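Local coordinates for cerato-platanin-like protein (Moniliophthora perniciosa, PDB 3SUM), which is of unknown function but belongs to the cerato-platanins, a family of small fungal proteins with a double-psi beta-barrel fold, at residues D9-D14 with L86-T91; V44-H49 with S123-N128; F50-E55 with V77-E82. One frame throughout, in Å; residues are numbered along the deposited sequence.

Contact 1. Residues D9-D14 with L86-T91; sequences DKFQND and LFVGGT
Phe11 and Val88 meet at about a right angle, with Phe11 CE2 lying 3.6 Å from Val88 CG1. The ring sits obliquely to the backbone it touches, and Phe11 CD2 comes within 3.5 Å of Val88 O. A flat, bulky apolar residue suits this place, because the ring also packs on Ala52 and Val78, while Lys10 CB lies over one of its faces. At the base of the ring, Phe11 CB rests against Gly90 N at 3.6 Å. At Gly90 the backbone passes close to Phe11 O and Gln12 CB, leaving little room for a CB, which suits a glycine.

Gln12 crosses Thr91, also nearly at right angles. Its CG lies between the backbone N and the carbonyl carbon (chi1 60°), and the extended chain beyond carries the amide across the threonine, Gln12 OE1 reaching 3.7 Å from Thr91 CB. OE1 accepts a hydrogen bond from Asp92 N. Beside the amide, a water donates a short hydrogen bond to Asp9 OD1 (2.5 Å) and is hydrogen-bonded to Thr91 OG1 (2.6 Å). The chemistry is therefore divided: apolar packing at the strand end, polar contacts at the start of helix 91-97, where Gly90 is the N-cap.

Contact 2. Residues V44-H49 with S123-N128; sequences VLNFPH and SCCQQN
Leu45 O and Cys125 O share one water, which donates to both, at 2.8 Å from Leu45 O and 2.7 Å from Cys125 O. Gln127 NE2 gives the same water a third bond, 3.1 Å from its oxygen, and the long glutamine chain also lets that amide reach Gly61 O. A second water joins Gln126 OE1, to which it donates at 2.6 Å, with Asn46 N.

Asn46 packs directly on Cys125. Its CB lies 3.3 Å from Cys125 O; with CG anti to the backbone N (chi1 -154°), the amide is laid alongside the cysteine, ND2 3.5 Å from Cys125 SG. That nitrogen donates to Thr76 OG1 and Phe74 O, so the loop is tied to strand 71-79. The amides of Asn46 and Gln126 are turned 65° apart. Leu45 adds the apolar part, its CD1 lying 3.5 Å from Gln126 O.

Residues Val44 to Phe47 form a type II beta turn, and Asn46 holds its third position, where the positive phi suits asparagine better than most residues. This turn packs against a cystine-rich segment, in which Cys125 pairs with Cys63 and Cys124 with Cys133, an arrangement of disulfide-tied loops that fits a compact cerato-platanin domain.

Contact 3. Residues F50-E55 with V77-E82; sequences FVAAPE and VVDRVE
Strand 50-52 pairs in the parallel sense with the end of strand 71-79, though the short axes cross at 53°; Val51 bridges Val77 and Ala52 bridges Asp79, with a beta bulge between the two bridges, and the pair belongs to the double-psi beta barrel. Backbone hydrogen bonds come first. Val78 N donates to Val51 O at 2.8 Å, almost straight and close to the line of the carbonyl. Ala53 N gives a more bent bond to Asp79 O at 3.0 Å, arriving from above the carbonyl plane, and Val81 N adds a weak one to Ala53 O. CA-H...O contacts, such as Arg80 CA to Ala53 O at 3.1 Å, fill in beside them.

Polar side-chain bonds centre on Arg80. The chain bends at chi2 (51°), folding back so that NH1 donates to Ala53 O at 3.1 Å from above its carbonyl plane, while NH2 reaches Thr58 O. One face of the guanidinium lies over Glu55 CA. A leucine here would probably leave Thr58 O without this donor, Ala53 O with just the weak hydrogen bond from Val81 N, and Glu55 without the flat group packed on its CA. The Asp79 carboxylate has its own partners: OD1 accepts from Lys22 N and, weakly, from Arg80 N, and OD2 pairs with Lys10.

Apolar packing forms the third group. Small residues suit the crossing: Ala52 CB slots against Val81 CG1 at 3.6 Å, and Ala53 CB meets both methyls of Val77. Branched valines pack beside these alanines, Val51 CG2 lying 3.9 Å from Val77 CG2 on the side that faces Phe87. At the start of strand 50-52, Phe50 presents a ring face to Val78 in a CH-pi contact, and the methyl CG1 stands 3.6 Å from the ring centroid, 17° off the normal.

In the fold
The closest neighbours are contacts 1 and 3, their centres about 10 Å apart. Strand 86-89 lies beside strand 50-52 in the sheet, with a probable hydrogen bond from Ala52 N to Val88 O at 2.8 Å, and a salt bridge of 2.8 Å from Lys10 NZ to Asp79 OD2 ties the 9-14 loop to the end of strand 71-79. Contact 2 sits farther off, about 14 Å from contact 1 and 15 Å from contact 3, centre to centre. Residues 44-49 nevertheless lead straight into 50-55. Pro48 CB packs on Gln12 CB at 3.7 Å, and Val44 CG1 on Phe50 CZ at 3.6 Å, so this loop touches both other contacts.

Contact 1. Residues D9-D14 with L86-T91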
ATOM      1  N   ASP A   9      -3.549  -0.286 -11.618  1.00 15.67           N
ATOM      2  CA  ASP A   9      -3.126   1.052 -11.917  1.00 15.04           C
ATOM      3  C   ASP A   9      -3.799   2.084 -11.052  1.00 15.07           C
ATOM      4  O   ASP A   9      -3.208   3.130 -10.770  1.00 15.14           O
ATOM      5  CB  ASP A   9      -3.501   1.317 -13.390  1.00 17.96           C
ATOM      6  CG  ASP A   9      -3.025   2.685 -13.881  1.00 19.89           C
ATOM      7  OD1 ASP A   9      -1.812   2.766 -14.196  1.00 25.32           O
ATOM      8  OD2 ASP A   9      -3.867   3.621 -13.970  1.00 21.25           O
ATOM      9  N   LYS A  10      -5.019   1.791 -10.556  1.00 14.74           N
ATOM     10  CA  LYS A  10      -5.715   2.746  -9.690  1.00 13.72           C
ATOM     11  C   LYS A  10      -4.820   3.319  -8.587  1.00 13.16           C
ATOM     12  O   LYS A  10      -4.853   4.494  -8.244  1.00 13.48           O
ATOM     13  CB  LYS A  10      -6.934   2.049  -8.983  1.00 13.95           C
ATOM     14  CG  LYS A  10      -7.712   3.032  -8.124  1.00 15.09           C
ATOM     15  CD  LYS A  10      -8.990   2.309  -7.518  1.00 18.68           C
ATOM     16  CE  LYS A  10      -9.872   3.239  -6.675  1.00 21.33           C
ATOM     17  NZ  LYS A  10     -11.008   2.509  -5.847  1.00 20.38           N
ATOM     18  N   PHE A  11      -4.056   2.440  -7.950  1.00 13.69           N
ATOM     19  CA  PHE A  11      -3.289   2.823  -6.758  1.00 14.06           C
ATOM     20  C   PHE A  11      -1.994   3.568  -7.072  1.00 14.61           C
ATOM     21  O   PHE A  11      -1.258   3.937  -6.168  1.00 14.68           O
ATOM     22  CB  PHE A  11      -3.083   1.569  -5.950  1.00 12.61           C
ATOM     23  CG  PHE A  11      -4.395   0.944  -5.666  1.00 14.01           C
ATOM     24  CD1 PHE A  11      -5.335   1.640  -4.903  1.00 15.37           C
ATOM     25  CD2 PHE A  11      -4.728  -0.295  -6.203  1.00 15.68           C
ATOM     26  CE1 PHE A  11      -6.645   1.082  -4.677  1.00 16.57           C
ATOM     27  CE2 PHE A  11      -5.996  -0.861  -5.991  1.00 14.76           C
ATOM     28  CZ  PHE A  11      -6.963  -0.179  -5.202  1.00 14.57           C
ATOM     29  N   GLN A  12      -1.747   3.812  -8.342  1.00 13.52           N
ATOM     30  CA  GLN A  12      -0.657   4.761  -8.621  1.00 13.64           C
ATOM     31  C   GLN A  12      -1.149   5.853  -9.542  1.00 14.56           C
ATOM     32  O   GLN A  12      -0.343   6.518 -10.256  1.00 14.97           O
ATOM     33  CB  GLN A  12       0.590   4.064  -9.187  1.00 13.06           C
ATOM     34  CG  GLN A  12       0.413   3.326 -10.461  1.00 12.44           C
ATOM     35  CD  GLN A  12       1.686   2.700 -10.875  1.00 15.51           C
ATOM     36  OE1 GLN A  12       2.396   2.130 -10.043  1.00 13.27           O
ATOM     37  NE2 GLN A  12       2.057   2.873 -12.167  1.00 13.26           N
ATOM     38  N   ASN A  13      -2.452   6.036  -9.505  1.00 14.58           N
ATOM     39  CA  ASN A  13      -3.063   7.128 -10.269  1.00 15.30           C
ATOM     40  C   ASN A  13      -3.147   8.358  -9.417  1.00 15.11           C
ATOM     41  O   ASN A  13      -4.115   8.538  -8.690  1.00 15.02           O
ATOM     42  CB  ASN A  13      -4.431   6.716 -10.795  1.00 14.77           C
ATOM     43  CG  ASN A  13      -5.018   7.756 -11.769  1.00 16.75           C
ATOM     44  OD1 ASN A  13      -4.591   8.930 -11.802  1.00 17.65           O
ATOM     45  ND2 ASN A  13      -5.992   7.319 -12.581  1.00 15.49           N
ATOM     46  N   ASP A  14      -2.129   9.232  -9.556  1.00 14.07           N
ATOM     47  CA  ASP A  14      -1.952  10.383  -8.725  1.00 15.22           C
ATOM     48  C   ASP A  14      -3.136  11.306  -8.871  1.00 15.01           C
ATOM     49  O   ASP A  14      -3.432  12.064  -7.935  1.00 15.40           O
ATOM     50  CB  ASP A  14      -0.668  11.127  -9.050  1.00 15.06           C
ATOM     51  CG  ASP A  14      -0.523  11.405 -10.518  1.00 19.71           C
ATOM     52  OD1 ASP A  14      -0.742  12.557 -10.905  1.00 21.07           O
ATOM     53  OD2 ASP A  14      -0.242  10.456 -11.285  1.00 22.78           O
ATOM     54  N   LEU A  86      -6.063 -10.513   0.696  1.00 11.70           N
ATOM     55  CA  LEU A  86      -5.696  -9.999  -0.608  1.00 12.73           C
ATOM     56  C   LEU A  86      -5.233  -8.522  -0.494  1.00 12.11           C
ATOM     57  O   LEU A  86      -5.931  -7.698   0.067  1.00 12.75           O
ATOM     58  CB  LEU A  86      -6.884 -10.055  -1.572  1.00 12.65           C
ATOM     59  CG  LEU A  86      -6.613  -9.382  -2.946  1.00 13.38           C
ATOM     60  CD1 LEU A  86      -5.440 -10.012  -3.780  1.00 14.03           C
ATOM     61  CD2 LEU A  86      -7.896  -9.397  -3.852  1.00 17.16           C
ATOM     62  N   PHE A  87      -4.037  -8.208  -1.011  1.00 11.94           N
ATOM     63  CA  PHE A  87      -3.680  -6.835  -1.275  1.00 12.14           C
ATOM     64  C   PHE A  87      -3.782  -6.580  -2.771  1.00 11.95           C
ATOM     65  O   PHE A  87      -3.444  -7.462  -3.591  1.00 13.97           O
ATOM     66  CB  PHE A  87      -2.216  -6.611  -0.903  1.00 10.41           C
ATOM     67  CG  PHE A  87      -1.966  -6.607   0.548  1.00 14.83           C
ATOM     68  CD1 PHE A  87      -2.362  -5.525   1.332  1.00 13.02           C
ATOM     69  CD2 PHE A  87      -1.330  -7.682   1.138  1.00 14.66           C
ATOM     70  CE1 PHE A  87      -2.126  -5.522   2.689  1.00 13.72           C
ATOM     71  CE2 PHE A  87      -1.076  -7.692   2.489  1.00 15.41           C
ATOM     72  CZ  PHE A  87      -1.477  -6.643   3.270  1.00 12.08           C
ATOM     73  N   VAL A  88      -4.203  -5.370  -3.136  1.00 12.37           N
ATOM     74  CA  VAL A  88      -4.111  -4.978  -4.522  1.00 12.66           C
ATOM     75  C   VAL A  88      -3.245  -3.745  -4.523  1.00 11.13           C
ATOM     76  O   VAL A  88      -3.633  -2.728  -3.976  1.00 12.29           O
ATOM     77  CB  VAL A  88      -5.450  -4.691  -5.181  1.00 11.37           C
ATOM     78  CG1 VAL A  88      -5.174  -4.267  -6.699  1.00 10.83           C
ATOM     79  CG2 VAL A  88      -6.313  -5.993  -5.147  1.00 13.89           C
ATOM     80  N   GLY A  89      -2.106  -3.785  -5.202  1.00 13.95           N
ATOM     81  CA  GLY A  89      -1.227  -2.649  -5.044  1.00 10.46           C
ATOM     82  C   GLY A  89      -0.997  -1.951  -6.383  1.00 13.26           C
ATOM     83  O   GLY A  89      -1.333  -2.440  -7.458  1.00 13.69           O
ATOM     84  N   GLY A  90      -0.407  -0.787  -6.303  1.00 13.09           N
ATOM     85  CA  GLY A  90      -0.042  -0.038  -7.485  1.00 13.24           C
ATOM     86  C   GLY A  90       0.873  -0.862  -8.318  1.00 13.58           C
ATOM     87  O   GLY A  90       1.649  -1.639  -7.814  1.00 12.45           O
ATOM     88  N   THR A  91       0.820  -0.636  -9.610  1.00 14.40           N
ATOM     89  CA  THR A  91       1.603  -1.401 -10.555  1.00 15.79           C
ATOM     90  C   THR A  91       3.130  -1.437 -10.273  1.00 16.35           C
ATOM     91  O   THR A  91       3.752  -2.518 -10.242  1.00 15.95           O
ATOM     92  CB  THR A  91       1.304  -0.841 -11.940  1.00 17.68           C
ATOM     93  OG1 THR A  91      -0.125  -0.629 -12.033  1.00 16.28           O
ATOM     94  CG2 THR A  91       1.804  -1.747 -13.011  1.00 16.02           C
TER
HETATM   95  O   HOH W   1      -0.428   0.719 -14.221  1.00 19.32           O

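Contact 2. Residues V44-H49 with S123-N128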
ATOM      1  N   VAL A  44      -0.988  11.965  -1.108  1.00 14.54           N
ATOM      2  CA  VAL A  44      -1.014  11.281   0.172  1.00 12.93           C
ATOM      3  C   VAL A  44       0.375  10.743   0.474  1.00 13.08           C
ATOM      4  O   VAL A  44       1.074  10.226  -0.415  1.00 13.31           O
ATOM      5  CB  VAL A  44      -2.046  10.101   0.087  1.00 11.27           C
ATOM      6  CG1 VAL A  44      -2.022   9.301   1.384  1.00 10.78           C
ATOM      7  CG2 VAL A  44      -3.445  10.627  -0.196  1.00 13.47           C
ATOM      8  N   LEU A  45       0.803  10.856   1.703  1.00 11.74           N
ATOM      9  CA  LEU A  45       2.068  10.236   2.119  1.00 12.88           C
ATOM     10  C   LEU A  45       2.262   8.796   1.708  1.00 12.63           C
ATOM     11  O   LEU A  45       1.340   7.968   1.869  1.00 11.37           O
ATOM     12  CB  LEU A  45       2.179  10.325   3.653  1.00 13.04           C
ATOM     13  CG  LEU A  45       2.304  11.731   4.217  1.00 13.32           C
ATOM     14  CD1 LEU A  45       2.038  11.721   5.682  1.00 17.69           C
ATOM     15  CD2 LEU A  45       3.813  12.253   3.988  1.00 15.88           C
ATOM     16  N   ASN A  46       3.441   8.489   1.156  1.00  9.57           N
ATOM     17  CA  ASN A  46       3.832   7.183   0.675  1.00 11.42           C
ATOM     18  C   ASN A  46       3.296   6.767  -0.681  1.00 11.63           C
ATOM     19  O   ASN A  46       3.473   5.633  -1.065  1.00 14.12           O
ATOM     20  CB  ASN A  46       3.442   6.051   1.712  1.00 11.39           C
ATOM     21  CG  ASN A  46       4.326   4.835   1.615  1.00 13.36           C
ATOM     22  OD1 ASN A  46       5.553   4.945   1.251  1.00 14.08           O
ATOM     23  ND2 ASN A  46       3.743   3.656   1.879  1.00 12.17           N
ATOM     24  N   PHE A  47       2.679   7.679  -1.415  1.00 10.64           N
ATOM     25  CA  PHE A  47       2.238   7.433  -2.723  1.00 12.10           C
ATOM     26  C   PHE A  47       3.525   7.134  -3.533  1.00 12.34           C
ATOM     27  O   PHE A  47       4.474   7.853  -3.393  1.00 13.14           O
ATOM     28  CB  PHE A  47       1.613   8.734  -3.309  1.00 11.48           C
ATOM     29  CG  PHE A  47       1.284   8.611  -4.799  1.00 14.31           C
ATOM     30  CD1 PHE A  47       0.110   8.008  -5.213  1.00 11.05           C
ATOM     31  CD2 PHE A  47       2.215   8.976  -5.758  1.00 14.98           C
ATOM     32  CE1 PHE A  47      -0.198   7.893  -6.578  1.00 12.58           C
ATOM     33  CE2 PHE A  47       1.949   8.865  -7.076  1.00 17.54           C
ATOM     34  CZ  PHE A  47       0.759   8.319  -7.523  1.00 12.11           C
ATOM     35  N   PRO A  48       3.531   6.112  -4.354  1.00 12.92           N
ATOM     36  CA  PRO A  48       2.401   5.264  -4.721  1.00 11.71           C
ATOM     37  C   PRO A  48       2.582   3.843  -4.188  1.00 12.26           C
ATOM     38  O   PRO A  48       2.249   2.859  -4.857  1.00 14.07           O
ATOM     39  CB  PRO A  48       2.471   5.312  -6.228  1.00 12.05           C
ATOM     40  CG  PRO A  48       4.014   5.159  -6.513  1.00 12.93           C
ATOM     41  CD  PRO A  48       4.649   5.976  -5.353  1.00 14.43           C
ATOM     42  N   HIS A  49       3.072   3.717  -2.957  1.00 10.89           N
ATOM     43  CA  HIS A  49       3.206   2.390  -2.386  1.00 11.38           C
ATOM     44  C   HIS A  49       1.936   2.116  -1.618  1.00 10.43           C
ATOM     45  O   HIS A  49       1.968   2.089  -0.414  1.00 12.29           O
ATOM     46  CB  HIS A  49       4.437   2.410  -1.458  1.00 10.66           C
ATOM     47  CG  HIS A  49       5.664   2.097  -2.243  1.00 15.90           C
ATOM     48  ND1 HIS A  49       6.770   1.458  -1.716  1.00 22.60           N
ATOM     49  CD2 HIS A  49       5.896   2.221  -3.577  1.00 19.14           C
ATOM     50  CE1 HIS A  49       7.648   1.232  -2.683  1.00 21.92           C
ATOM     51  NE2 HIS A  49       7.157   1.701  -3.820  1.00 22.29           N
ATOM     52  N   SER A 123       5.331   5.213  10.694  1.00 12.24           N
ATOM     53  CA  SER A 123       6.537   5.966  10.208  1.00 15.22           C
ATOM     54  C   SER A 123       7.205   5.236   9.055  1.00 13.54           C
ATOM     55  O   SER A 123       7.773   5.845   8.152  1.00 16.40           O
ATOM     56  CB  SER A 123       7.530   6.148  11.384  1.00 13.22           C
ATOM     57  OG  SER A 123       7.837   4.846  11.835  1.00 18.23           O
ATOM     58  N   CYS A 124       7.063   3.909   8.988  1.00 14.02           N
ATOM     59  CA  CYS A 124       7.585   3.193   7.848  1.00 15.51           C
ATOM     60  C   CYS A 124       6.905   3.596   6.555  1.00 15.00           C
ATOM     61  O   CYS A 124       7.414   3.353   5.471  1.00 12.78           O
ATOM     62  CB  CYS A 124       7.429   1.650   8.061  1.00 16.01           C
ATOM     63  SG  CYS A 124       8.309   1.101   9.503  1.00 20.01           S
ATOM     64  N   CYS A 125       5.681   4.123   6.658  1.00 14.20           N
ATOM     65  CA  CYS A 125       4.953   4.600   5.473  1.00 14.06           C
ATOM     66  C   CYS A 125       4.924   6.172   5.465  1.00 14.93           C
ATOM     67  O   CYS A 125       4.011   6.769   4.920  1.00 14.15           O
ATOM     68  CB  CYS A 125       3.513   4.063   5.488  1.00 16.10           C
ATOM     69  SG  CYS A 125       3.470   2.296   5.079  1.00 12.67           S
ATOM     70  N   GLN A 126       5.933   6.770   6.102  1.00 13.42           N
ATOM     71  CA  GLN A 126       6.191   8.238   6.131  1.00 12.30           C
ATOM     72  C   GLN A 126       5.131   8.967   6.944  1.00 14.08           C
ATOM     73  O   GLN A 126       4.984  10.192   6.808  1.00 14.83           O
ATOM     74  CB  GLN A 126       6.219   8.820   4.694  1.00 12.91           C
ATOM     75  CG  GLN A 126       7.342   8.097   3.943  1.00 19.15           C
ATOM     76  CD  GLN A 126       7.440   8.423   2.504  1.00 24.72           C
ATOM     77  OE1 GLN A 126       7.165   9.544   2.089  1.00 27.07           O
ATOM     78  NE2 GLN A 126       7.906   7.422   1.702  1.00 27.70           N
ATOM     79  N   GLN A 127       4.434   8.255   7.816  1.00 11.12           N
ATOM     80  CA  GLN A 127       3.419   8.916   8.595  1.00 12.45           C
ATOM     81  C   GLN A 127       4.082   9.506   9.837  1.00 16.35           C
ATOM     82  O   GLN A 127       5.038   8.957  10.368  1.00 15.82           O
ATOM     83  CB  GLN A 127       2.318   7.950   8.955  1.00 12.25           C
ATOM     84  CG  GLN A 127       1.653   7.434   7.686  1.00 11.35           C
ATOM     85  CD  GLN A 127       0.626   6.344   8.029  1.00 14.73           C
ATOM     86  OE1 GLN A 127       0.396   6.066   9.207  1.00 14.85           O
ATOM     87  NE2 GLN A 127       0.022   5.742   7.019  1.00 14.27           N
ATOM     88  N   ASN A 128       3.530  10.594  10.336  1.00 17.40           N
ATOM     89  CA  ASN A 128       4.188  11.233  11.476  1.00 19.77           C
ATOM     90  C   ASN A 128       3.666  10.607  12.774  1.00 19.34           C
ATOM     91  O   ASN A 128       2.897  11.221  13.515  1.00 20.74           O
ATOM     92  CB  ASN A 128       3.842  12.697  11.419  1.00 20.09           C
ATOM     93  CG  ASN A 128       4.396  13.482  12.617  1.00 27.62           C
ATOM     94  OD1 ASN A 128       5.230  12.979  13.430  1.00 30.07           O
ATOM     95  ND2 ASN A 128       3.994  14.747  12.688  1.00 30.60           N
TER
HETATM   96  O   HOH W   2       1.357   6.571   4.301  1.00 13.48           O
HETATM   97  O   HOH W   3       5.438  10.603   0.491  1.00 26.56           O

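Contact 3. Residues F50-E55 with V77-E82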
ATOM      1  N   PHE A  50       0.859   1.983  -2.385  1.00 11.34           N
ATOM      2  CA  PHE A  50      -0.484   1.960  -1.851  1.00 10.46           C
ATOM      3  C   PHE A  50      -1.167   0.658  -2.208  1.00  9.65           C
ATOM      4  O   PHE A  50      -0.967   0.132  -3.261  1.00 10.92           O
ATOM      5  CB  PHE A  50      -1.295   3.090  -2.486  1.00  8.84           C
ATOM      6  CG  PHE A  50      -1.001   4.447  -1.929  1.00  9.77           C
ATOM      7  CD1 PHE A  50      -0.259   4.593  -0.768  1.00  7.23           C
ATOM      8  CD2 PHE A  50      -1.463   5.579  -2.585  1.00 11.08           C
ATOM      9  CE1 PHE A  50       0.006   5.888  -0.247  1.00 12.22           C
ATOM     10  CE2 PHE A  50      -1.229   6.874  -2.085  1.00  9.42           C
ATOM     11  CZ  PHE A  50      -0.509   7.013  -0.892  1.00 10.73           C
ATOM     12  N   VAL A  51      -2.059   0.189  -1.314  1.00 10.37           N
ATOM     13  CA  VAL A  51      -2.742  -1.018  -1.574  1.00  9.73           C
ATOM     14  C   VAL A  51      -4.185  -0.884  -1.116  1.00 10.58           C
ATOM     15  O   VAL A  51      -4.513  -0.076  -0.259  1.00 11.57           O
ATOM     16  CB  VAL A  51      -2.161  -2.255  -0.788  1.00 10.39           C
ATOM     17  CG1 VAL A  51      -0.729  -2.667  -1.296  1.00 10.72           C
ATOM     18  CG2 VAL A  51      -2.109  -1.956   0.717  1.00  8.37           C
ATOM     19  N   ALA A  52      -5.037  -1.646  -1.774  1.00 10.61           N
ATOM     20  CA  ALA A  52      -6.361  -1.943  -1.189  1.00 10.04           C
ATOM     21  C   ALA A  52      -6.193  -3.178  -0.389  1.00  9.78           C
ATOM     22  O   ALA A  52      -5.450  -4.052  -0.762  1.00 12.16           O
ATOM     23  CB  ALA A  52      -7.379  -2.198  -2.329  1.00  9.92           C
ATOM     24  N   ALA A  53      -6.949  -3.328   0.693  1.00 10.39           N
ATOM     25  CA  ALA A  53      -6.818  -4.510   1.507  1.00 11.19           C
ATOM     26  C   ALA A  53      -8.126  -4.643   2.252  1.00 12.52           C
ATOM     27  O   ALA A  53      -8.959  -3.687   2.272  1.00 13.20           O
ATOM     28  CB  ALA A  53      -5.634  -4.351   2.470  1.00 10.50           C
ATOM     29  N   PRO A  54      -8.354  -5.819   2.840  1.00 14.45           N
ATOM     30  CA  PRO A  54      -9.682  -6.037   3.354  1.00 15.00           C
ATOM     31  C   PRO A  54      -9.875  -5.286   4.641  1.00 15.90           C
ATOM     32  O   PRO A  54      -8.969  -5.224   5.463  1.00 13.93           O
ATOM     33  CB  PRO A  54      -9.698  -7.549   3.696  1.00 15.71           C
ATOM     34  CG  PRO A  54      -8.550  -8.112   3.062  1.00 17.18           C
ATOM     35  CD  PRO A  54      -7.536  -7.041   2.802  1.00 14.84           C
ATOM     36  N   GLU A  55     -11.109  -4.864   4.872  1.00 16.04           N
ATOM     37  CA  GLU A  55     -11.496  -4.288   6.117  1.00 16.77           C
ATOM     38  C   GLU A  55     -11.324  -5.412   7.212  1.00 18.42           C
ATOM     39  O   GLU A  55     -11.424  -6.564   6.923  1.00 18.18           O
ATOM     40  CB  GLU A  55     -12.990  -3.900   6.031  1.00 17.25           C
ATOM     41  CG  GLU A  55     -13.617  -3.284   7.279  1.00 21.37           C
ATOM     42  CD  GLU A  55     -15.136  -2.907   7.054  1.00 24.48           C
ATOM     43  OE1 GLU A  55     -15.931  -2.909   8.034  1.00 22.51           O
ATOM     44  OE2 GLU A  55     -15.517  -2.646   5.902  1.00 29.10           O
ATOM     45  N   VAL A  77      -2.400   1.168   3.405  1.00  9.80           N
ATOM     46  CA  VAL A  77      -3.684   0.757   2.971  1.00 10.19           C
ATOM     47  C   VAL A  77      -4.546   1.994   2.678  1.00  9.71           C
ATOM     48  O   VAL A  77      -4.777   2.807   3.569  1.00 12.59           O
ATOM     49  CB  VAL A  77      -4.356  -0.120   4.117  1.00  9.65           C
ATOM     50  CG1 VAL A  77      -5.872  -0.463   3.741  1.00 12.59           C
ATOM     51  CG2 VAL A  77      -3.558  -1.461   4.318  1.00 14.02           C
ATOM     52  N   VAL A  78      -5.069   2.110   1.448  1.00 10.46           N
ATOM     53  CA  VAL A  78      -5.761   3.299   1.027  1.00 11.45           C
ATOM     54  C   VAL A  78      -7.145   2.972   0.467  1.00 11.79           C
ATOM     55  O   VAL A  78      -7.916   3.874   0.135  1.00 12.84           O
ATOM     56  CB  VAL A  78      -4.983   4.071  -0.060  1.00 10.90           C
ATOM     57  CG1 VAL A  78      -3.524   4.514   0.464  1.00 12.67           C
ATOM     58  CG2 VAL A  78      -4.929   3.276  -1.432  1.00  9.10           C
ATOM     59  N   ASP A  79      -7.474   1.682   0.401  1.00 11.86           N
ATOM     60  CA  ASP A  79      -8.789   1.330  -0.182  1.00 12.37           C
ATOM     61  C   ASP A  79      -9.131  -0.082   0.293  1.00 12.40           C
ATOM     62  O   ASP A  79      -8.339  -0.699   1.033  1.00 13.48           O
ATOM     63  CB  ASP A  79      -8.593   1.391  -1.711  1.00 12.76           C
ATOM     64  CG  ASP A  79      -9.910   1.379  -2.498  1.00 16.42           C
ATOM     65  OD1 ASP A  79     -11.014   1.458  -1.902  1.00 12.51           O
ATOM     66  OD2 ASP A  79      -9.773   1.262  -3.721  1.00 16.05           O
ATOM     67  N   ARG A  80     -10.250  -0.636  -0.130  1.00 13.72           N
ATOM     68  CA  ARG A  80     -10.673  -1.922   0.397  1.00 13.44           C
ATOM     69  C   ARG A  80     -10.833  -2.854  -0.780  1.00 14.06           C
ATOM     70  O   ARG A  80     -11.200  -2.404  -1.857  1.00 12.75           O
ATOM     71  CB  ARG A  80     -12.071  -1.847   1.134  1.00 15.25           C
ATOM     72  CG  ARG A  80     -11.972  -1.839   2.715  1.00 14.94           C
ATOM     73  CD  ARG A  80     -10.934  -0.727   3.106  1.00 12.97           C
ATOM     74  NE  ARG A  80     -10.925  -0.516   4.556  1.00 16.90           N
ATOM     75  CZ  ARG A  80     -10.070  -1.114   5.356  1.00 15.06           C
ATOM     76  NH1 ARG A  80      -9.195  -1.946   4.845  1.00 14.41           N
ATOM     77  NH2 ARG A  80     -10.100  -0.868   6.651  1.00 14.08           N
ATOM     78  N   VAL A  81     -10.508  -4.130  -0.604  1.00 14.67           N
ATOM     79  CA  VAL A  81     -11.018  -5.171  -1.499  1.00 17.27           C
ATOM     80  C   VAL A  81     -11.752  -6.067  -0.515  1.00 20.05           C
ATOM     81  O   VAL A  81     -11.452  -6.040   0.678  1.00 24.15           O
ATOM     82  CB  VAL A  81      -9.907  -5.944  -2.179  1.00 18.26           C
ATOM     83  CG1 VAL A  81      -9.333  -5.086  -3.280  1.00 20.51           C
ATOM     84  CG2 VAL A  81      -8.800  -6.346  -1.180  1.00 18.75           C
ATOM     85  N   GLU A  82     -12.711  -6.846  -0.924  1.00 21.70           N
ATOM     86  CA  GLU A  82     -13.330  -7.648   0.159  1.00 25.29           C
ATOM     87  C   GLU A  82     -13.049  -9.135   0.061  1.00 26.22           C
ATOM     88  O   GLU A  82     -13.940  -9.971   0.278  1.00 28.30           O
ATOM     89  CB  GLU A  82     -14.817  -7.373   0.232  1.00 28.03           C
ATOM     90  CG  GLU A  82     -15.216  -5.903   0.511  1.00 30.19           C
ATOM     91  CD  GLU A  82     -14.970  -5.021  -0.704  1.00 33.93           C
ATOM     92  OE1 GLU A  82     -15.020  -5.550  -1.853  1.00 33.51           O
ATOM     93  OE2 GLU A  82     -14.756  -3.813  -0.508  1.00 32.26           O
TER
HETATM   94  O   HOH W   4     -13.262  -5.678   3.289  1.00 22.60           O